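Local coordinates for protein geranyltranstransferase (Thermotoga maritima, PDB 2FTZ) that probably catalyses the condensation of isopentenyl diphosphate with geranyl diphosphate to make farnesyl diphosphate, at residues E19-I22 / R23-L26; P28-L32 / L33-A37; L77-T80 / A81-I84. All blocks are in the same frame, centred on the assembly; numbering follows the deposited sequence. Where two conformers were deposited one is given.

Contact 1 (E19-I22 / R23-L26); sequences EERI and REIL
Arg-21 and Glu-24 meet one turn apart on helix 19-26, on the flank where Arg-21 lies against helix 69-87. Arg-21 swings its CG opposite the backbone N (chi1 -179°), and bends at the next two bonds fold the chain back, so that NE comes 3.3 Å from Glu-24 OE1. The carboxylate oxygen reaches the edge of the guanidinium, the two planes lying 17° apart, but the N-H points poorly at it (127°), so the hydrogen bond within this salt bridge is weak. It is also provisional, since Glu-24 was modelled in two conformers. The stronger partner of Arg-21 is Asp-70, which takes NH1. The first torsion also sets the Arg-21 methylenes across Ile-25, with Arg-21 CG 3.9 Å from Ile-25 CD1. On the inner side Ile-22 and Leu-26 run alongside each other in the same direction, with CG2 of Ile-22 3.8 Å from CD1 of Leu-26; this pair faces helix 33-43. Regular i to i+4 bonds run beneath, such as Ile-25 N to Arg-21 O at 3.0 Å. Replacing Arg-21 with an alanine would probably leave Asp-70 without its cationic mate and uncover one side of Ile-25. The turn is amphipathic: the apolar ridge joins it to the bundle, while the arginine probably eases the crowding of negative charge where, in the conformer given, Glu-20 OE2 and Glu-24 OE2 stand 4.4 Å apart.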
loop_
_atom_site.group_PDB
_atom_site.type_symbol
_atom_site.label_atom_id
_atom_site.label_comp_id
_atom_site.label_asym_id
_atom_site.label_seq_id
_atom_site.Cartn_x
_atom_site.Cartn_y
_atom_site.Cartn_z
ATOM N N GLU A 19 -6.808 20.893 0.046
ATOM C CA GLU A 19 -6.496 20.977 1.490
ATOM C C GLU A 19 -7.709 20.552 2.321
ATOM O O GLU A 19 -7.591 19.781 3.275
ATOM C CB GLU A 19 -6.099 22.396 1.932
ATOM C CG GLU A 19 -4.892 23.086 1.247
ATOM C CD GLU A 19 -3.559 22.414 1.491
ATOM O OE1 GLU A 19 -3.464 21.615 2.450
ATOM O OE2 GLU A 19 -2.594 22.710 0.726
ATOM N N GLU A 20 -8.879 21.053 1.952
ATOM C CA GLU A 20 -10.128 20.752 2.682
ATOM C C GLU A 20 -10.505 19.264 2.642
ATOM O O GLU A 20 -10.856 18.659 3.667
ATOM C CB GLU A 20 -11.277 21.593 2.097
ATOM C CG GLU A 20 -12.532 21.565 2.893
ATOM C CD GLU A 20 -13.577 22.580 2.366
ATOM O OE1 GLU A 20 -13.362 23.175 1.277
ATOM O OE2 GLU A 20 -14.611 22.755 3.041
ATOM N N ARG A 21 -10.374 18.655 1.466
ATOM C CA ARG A 21 -10.666 17.237 1.318
ATOM C C ARG A 21 -9.660 16.393 2.094
ATOM O O ARG A 21 -10.026 15.400 2.728
ATOM C CB ARG A 21 -10.652 16.831 -0.160
ATOM C CG ARG A 21 -10.970 15.369 -0.413
ATOM C CD ARG A 21 -12.317 14.924 0.132
ATOM N NE ARG A 21 -13.420 15.560 -0.572
ATOM C CZ ARG A 21 -13.816 15.257 -1.811
ATOM N NH1 ARG A 21 -13.193 14.325 -2.535
ATOM N NH2 ARG A 21 -14.852 15.895 -2.336
ATOM N N ILE A 22 -8.388 16.765 2.023
ATOM C CA ILE A 22 -7.350 16.072 2.788
ATOM C C ILE A 22 -7.637 16.124 4.287
ATOM O O ILE A 22 -7.552 15.097 4.983
ATOM C CB ILE A 22 -5.962 16.653 2.490
ATOM C CG1 ILE A 22 -5.522 16.193 1.086
ATOM C CG2 ILE A 22 -4.901 16.194 3.564
ATOM C CD1 ILE A 22 -4.242 16.919 0.649
ATOM N N ARG A 23 -7.994 17.292 4.791
ATOM C CA ARG A 23 -8.361 17.403 6.210
ATOM C C ARG A 23 -9.601 16.554 6.575
ATOM O O ARG A 23 -9.638 15.947 7.642
ATOM C CB ARG A 23 -8.488 18.870 6.611
ATOM C CG ARG A 23 -7.140 19.595 6.672
ATOM C CD ARG A 23 -7.251 20.963 7.335
ATOM N NE ARG A 23 -5.957 21.645 7.407
ATOM C CZ ARG A 23 -4.981 21.393 8.285
ATOM N NH1 ARG A 23 -5.098 20.441 9.206
ATOM N NH2 ARG A 23 -3.862 22.115 8.233
ATOM N N GLU A 24 -10.584 16.454 5.692
ATOM C CA GLU A 24 -11.747 15.583 5.912
ATOM C C GLU A 24 -11.377 14.117 6.007
ATOM O O GLU A 24 -11.832 13.378 6.940
ATOM C CB GLU A 24 -12.789 15.758 4.783
ATOM C CG GLU A 24 -13.632 17.021 4.838
ATOM C CD GLU A 24 -14.324 17.359 3.492
ATOM O OE1 GLU A 24 -14.186 16.577 2.521
ATOM O OE2 GLU A 24 -14.987 18.423 3.409
ATOM N N ILE A 25 -10.599 13.646 5.030
ATOM C CA ILE A 25 -10.195 12.255 5.000
ATOM C C ILE A 25 -9.311 11.868 6.189
ATOM O O ILE A 25 -9.402 10.750 6.693
ATOM C CB ILE A 25 -9.469 11.922 3.668
ATOM C CG1 ILE A 25 -10.436 12.073 2.501
ATOM C CG2 ILE A 25 -8.874 10.511 3.711
ATOM C CD1 ILE A 25 -9.708 12.064 1.144
ATOM N N LEU A 26 -8.421 12.778 6.590
ATOM C CA LEU A 26 -7.481 12.501 7.640
ATOM C C LEU A 26 -7.882 12.955 9.034
ATOM O O LEU A 26 -7.074 12.834 9.960
ATOM C CB LEU A 26 -6.113 13.068 7.262
ATOM C CG LEU A 26 -5.490 12.474 5.995
ATOM C CD1 LEU A 26 -4.155 13.132 5.702
ATOM C CD2 LEU A 26 -5.336 10.959 6.064
#

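Contact 2 (P28-L32 / L33-A37); sequences PGWDL and LTEEA. With EDO (1,2-ethanediol), chain E.
Glu-35 reaches back to the loop 28-32 because its CG stands opposite the carbonyl carbon (chi1 -65°) and the chain then runs straight out (chi2 178°), pushing the carboxylate into the curl of backbone ahead of the helix. There three amide groups grip it. Gly-29 N meets OE2 at 2.8 Å, nearly straight along its N-H (174°) but from above the carboxylate plane. OE1 takes two donors on its two lone pairs: Trp-30 N at 2.9 Å on the syn side and Leu-32 N at 3.2 Å on the anti side. Bonds to both oxygens should fix the rotation of the group. Leu-32 is the N-cap of helix 33-43, so Glu-35 at position N3 supplies the side-chain half of a capping box; the reciprocal half is absent, the leucine side chain having no polar group to offer. Glu-155 of the second subunit instead accepts from Leu-33 N, and also bonds to Thr-34 OG1. Leu-32 O accepts from Glu-36 N at 3.3 Å, the first regular turn. The buried negative charge is probably stabilised by the amide dipoles and the helix N-terminus. The stem of Glu-35 also touches carbon, with CG 4.0 Å from Leu-32 CB and its CB 3.8 Å from Pro-28 CB. Trp-30 brings the edge of its indole to the carboxylate, CD1 lying 3.4 Å from Glu-35 OE2, and meets Phe-174 of the second subunit edge-to-face. Outside the loop, a 1,2-ethanediol, probably from the crystallisation liquor, accepts a hydrogen bond from Asp-31 N at its O1, 2.8 Å away.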
loop_
_atom_site.group_PDB
_atom_site.type_symbol
_atom_site.label_atom_id
_atom_site.label_comp_id
_atom_site.label_asym_id
_atom_site.label_seq_id
_atom_site.Cartn_x
_atom_site.Cartn_y
_atom_site.Cartn_z
ATOM N N PRO A 28 -8.842 12.461 12.483
ATOM C CA PRO A 28 -8.836 11.208 13.252
ATOM C C PRO A 28 -10.223 10.766 13.741
ATOM O O PRO A 28 -11.083 11.588 14.078
ATOM C CB PRO A 28 -7.886 11.511 14.427
ATOM C CG PRO A 28 -6.974 12.638 13.876
ATOM C CD PRO A 28 -7.866 13.445 12.999
ATOM N N GLY A 29 -10.421 9.452 13.771
ATOM C CA GLY A 29 -11.644 8.823 14.284
ATOM C C GLY A 29 -11.472 7.844 15.449
ATOM O O GLY A 29 -12.468 7.511 16.125
ATOM N N TRP A 30 -10.239 7.398 15.716
ATOM C CA TRP A 30 -9.934 6.282 16.633
ATOM C C TRP A 30 -8.961 6.625 17.743
ATOM O O TRP A 30 -8.444 5.738 18.395
ATOM C CB TRP A 30 -9.414 5.068 15.820
ATOM C CG TRP A 30 -10.383 4.636 14.823
ATOM C CD1 TRP A 30 -10.406 4.951 13.505
ATOM C CD2 TRP A 30 -11.549 3.860 15.064
ATOM N NE1 TRP A 30 -11.505 4.412 12.909
ATOM C CE2 TRP A 30 -12.213 3.720 13.838
ATOM C CE3 TRP A 30 -12.077 3.252 16.180
ATOM C CZ2 TRP A 30 -13.406 3.008 13.717
ATOM C CZ3 TRP A 30 -13.253 2.556 16.061
ATOM C CH2 TRP A 30 -13.899 2.437 14.840
ATOM N N ASP A 31 -8.690 7.913 17.970
ATOM C CA ASP A 31 -7.795 8.391 19.027
ATOM C C ASP A 31 -6.393 7.805 18.870
ATOM O O ASP A 31 -5.757 7.468 19.854
ATOM C CB ASP A 31 -8.353 8.092 20.442
ATOM C CG ASP A 31 -7.519 8.758 21.565
ATOM O OD1 ASP A 31 -6.963 9.839 21.340
ATOM O OD2 ASP A 31 -7.340 8.159 22.637
ATOM N N LEU A 32 -5.935 7.629 17.635
ATOM C CA LEU A 32 -4.627 7.064 17.389
ATOM C C LEU A 32 -3.589 8.125 17.043
ATOM O O LEU A 32 -3.866 8.985 16.201
ATOM C CB LEU A 32 -4.653 6.025 16.267
ATOM C CG LEU A 32 -5.453 4.770 16.584
ATOM C CD1 LEU A 32 -5.669 3.940 15.254
ATOM C CD2 LEU A 32 -4.834 3.915 17.719
ATOM N N LEU A 33 -2.391 8.002 17.632
ATOM C CA LEU A 33 -1.207 8.766 17.223
ATOM C C LEU A 33 -0.886 8.565 15.735
ATOM O O LEU A 33 -0.465 9.487 15.069
ATOM C CB LEU A 33 0.031 8.350 18.005
ATOM C CG LEU A 33 0.161 8.763 19.454
ATOM C CD1 LEU A 33 1.527 8.269 19.930
ATOM C CD2 LEU A 33 0.067 10.290 19.566
ATOM N N THR A 34 -1.157 7.377 15.209
ATOM C CA THR A 34 -0.960 7.070 13.801
ATOM C C THR A 34 -1.818 7.979 12.909
ATOM O O THR A 34 -1.355 8.440 11.862
ATOM C CB THR A 34 -1.186 5.554 13.520
ATOM O OG1 THR A 34 -0.261 4.797 14.308
ATOM C CG2 THR A 34 -0.981 5.219 12.022
ATOM N N GLU A 35 -3.072 8.204 13.307
ATOM C CA GLU A 35 -3.976 9.125 12.587
ATOM C C GLU A 35 -3.457 10.561 12.603
ATOM O O GLU A 35 -3.449 11.265 11.560
ATOM C CB GLU A 35 -5.361 9.017 13.156
ATOM C CG GLU A 35 -6.096 7.674 12.978
ATOM C CD GLU A 35 -7.448 7.701 13.634
ATOM O OE1 GLU A 35 -7.483 7.815 14.886
ATOM O OE2 GLU A 35 -8.487 7.663 12.909
ATOM N N GLU A 36 -3.038 10.994 13.784
ATOM C CA GLU A 36 -2.460 12.325 13.966
ATOM C C GLU A 36 -1.220 12.496 13.075
ATOM O O GLU A 36 -1.001 13.564 12.490
ATOM C CB GLU A 36 -2.110 12.572 15.433
ATOM C CG GLU A 36 -1.616 14.017 15.686
ATOM C CD GLU A 36 -1.107 14.237 17.096
ATOM O OE1 GLU A 36 -1.678 13.639 18.052
ATOM O OE2 GLU A 36 -0.134 15.027 17.242
ATOM N N ALA A 37 -0.393 11.470 13.014
ATOM C CA ALA A 37 0.815 11.509 12.195
ATOM C C ALA A 37 0.537 11.627 10.691
ATOM O O ALA A 37 1.241 12.343 9.968
ATOM C CB ALA A 37 1.709 10.221 12.475
HETATM C C1 EDO E . -11.032 10.958 17.265
HETATM O O1 EDO E . -9.721 10.380 17.131
HETATM C C2 EDO E . -11.696 10.733 18.618
HETATM O O2 EDO E . -10.885 10.240 19.687
#

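Contact 3 (L77-T80 / A81-I84); sequences LFHT and ASLI
Residues 77-80 and 81-84 form two consecutive turns within helix 69-87, joined by i to i+4 bonds from Ala-81 N to Leu-77 O through to Ile-84 N to Thr-80 O, the last at 3.1 Å. His-79 O carries a double load, accepting Leu-83 N at 3.1 Å and Ser-82 OG at 2.7 Å. The hydroxyl gets there by taking the crowded position between its own N and carbonyl carbon (chi1 75°). A water bridges the two side chains, donating to Ser-82 OG at 2.8 Å and lying in the plane of the imidazole, 3.0 Å from His-79 ND1. One face of that ring receives Leu-83, whose CD1 makes a CH-pi contact 4.1 Å from the His-79 centroid. His-79 NE2 and Ser-82 O each hydrogen-bond unidentified ligand density, probably from the crystallisation liquor, though such molecules often mark pockets. Away from this side, Phe-78 meets Phe-121 of the second subunit. The helix runs on into the DDxxxxD sequence, the first aspartate-rich motif of prenyl synthases; Ser-82 and Ala-81 occupy the positions four and five residues before it, which in this family commonly help to set product length, consistent with a turn lining the substrate pocket.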
loop_
_atom_site.group_PDB
_atom_site.type_symbol
_atom_site.label_atom_id
_atom_site.label_comp_id
_atom_site.label_asym_id
_atom_site.label_seq_id
_atom_site.Cartn_x
_atom_site.Cartn_y
_atom_site.Cartn_z
ATOM N N LEU A 77 -2.087 11.971 -1.375
ATOM C CA LEU A 77 -1.988 11.076 -0.193
ATOM C C LEU A 77 -0.879 10.072 -0.456
ATOM O O LEU A 77 -0.058 9.787 0.399
ATOM C CB LEU A 77 -3.338 10.371 0.054
ATOM C CG LEU A 77 -4.522 11.166 0.613
ATOM C CD1 LEU A 77 -5.796 10.293 0.708
ATOM C CD2 LEU A 77 -4.169 11.776 1.950
ATOM N N PHE A 78 -0.845 9.561 -1.670
ATOM C CA PHE A 78 0.202 8.607 -2.066
ATOM C C PHE A 78 1.585 9.228 -2.008
ATOM O O PHE A 78 2.530 8.654 -1.428
ATOM C CB PHE A 78 -0.057 8.050 -3.459
ATOM C CG PHE A 78 0.760 6.811 -3.754
ATOM C CD1 PHE A 78 2.013 6.912 -4.293
ATOM C CD2 PHE A 78 0.271 5.548 -3.447
ATOM C CE1 PHE A 78 2.779 5.754 -4.531
ATOM C CE2 PHE A 78 1.034 4.396 -3.718
ATOM C CZ PHE A 78 2.249 4.504 -4.244
ATOM N N HIS A 79 1.714 10.408 -2.603
ATOM C CA HIS A 79 2.928 11.193 -2.521
ATOM C C HIS A 79 3.384 11.388 -1.080
ATOM O O HIS A 79 4.578 11.159 -0.777
ATOM C CB HIS A 79 2.692 12.545 -3.219
ATOM C CG HIS A 79 3.853 13.463 -3.183
ATOM N ND1 HIS A 79 5.098 13.105 -3.662
ATOM C CD2 HIS A 79 3.962 14.732 -2.732
ATOM C CE1 HIS A 79 5.919 14.118 -3.483
ATOM N NE2 HIS A 79 5.260 15.106 -2.915
ATOM N N THR A 80 2.461 11.854 -0.215
ATOM C CA THR A 80 2.743 11.992 1.228
ATOM C C THR A 80 3.328 10.734 1.856
ATOM O O THR A 80 4.365 10.792 2.563
ATOM C CB THR A 80 1.532 12.457 2.015
ATOM O OG1 THR A 80 0.984 13.608 1.360
ATOM C CG2 THR A 80 1.908 12.847 3.488
ATOM N N ALA A 81 2.683 9.615 1.594
ATOM C CA ALA A 81 3.097 8.333 2.171
ATOM C C ALA A 81 4.526 8.030 1.717
ATOM O O ALA A 81 5.366 7.552 2.499
ATOM C CB ALA A 81 2.173 7.226 1.702
ATOM N N SER A 82 4.800 8.286 0.443
ATOM C CA SER A 82 6.110 7.911 -0.137
ATOM C C SER A 82 7.238 8.749 0.536
ATOM O O SER A 82 8.370 8.252 0.735
ATOM C CB SER A 82 6.077 8.059 -1.681
ATOM O OG SER A 82 6.140 9.398 -2.094
ATOM N N LEU A 83 6.926 9.981 0.910
ATOM C CA LEU A 83 7.912 10.843 1.574
ATOM C C LEU A 83 8.158 10.378 3.023
ATOM O O LEU A 83 9.289 10.426 3.524
ATOM C CB LEU A 83 7.412 12.274 1.608
ATOM C CG LEU A 83 7.203 12.968 0.252
ATOM C CD1 LEU A 83 6.611 14.407 0.453
ATOM C CD2 LEU A 83 8.501 12.927 -0.512
ATOM N N ILE A 84 7.085 9.993 3.721
ATOM C CA ILE A 84 7.246 9.433 5.062
ATOM C C ILE A 84 8.218 8.229 5.042
ATOM O O ILE A 84 9.150 8.130 5.863
ATOM C CB ILE A 84 5.879 8.967 5.684
ATOM C CG1 ILE A 84 4.952 10.178 5.946
ATOM C CG2 ILE A 84 6.145 8.247 7.029
ATOM C CD1 ILE A 84 3.533 9.743 6.472
HETATM O O HOH W 1 6.020 10.431 -4.715
#

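Overall arrangement
The three local contacts come in series along the chain in one all-helical bundle. Contact 1 is helix 19-26; contact 2 holds the loop that follows it and the start of helix 33-43, with centres 14 Å apart; contact 3 lies in helix 69-87, about 15 Å from contact 1 and 17 Å from contact 2, centre to centre. Contacts 1 and 3 touch through Leu-26 CD1 and Leu-77 CD2, whereas contacts 2 and 3 do not. The chain goes from helix 19-26 out to the capped turn at the second subunit, the farthest of the three from the chain's centre, and later back to the buried helix that leads toward the probable active site.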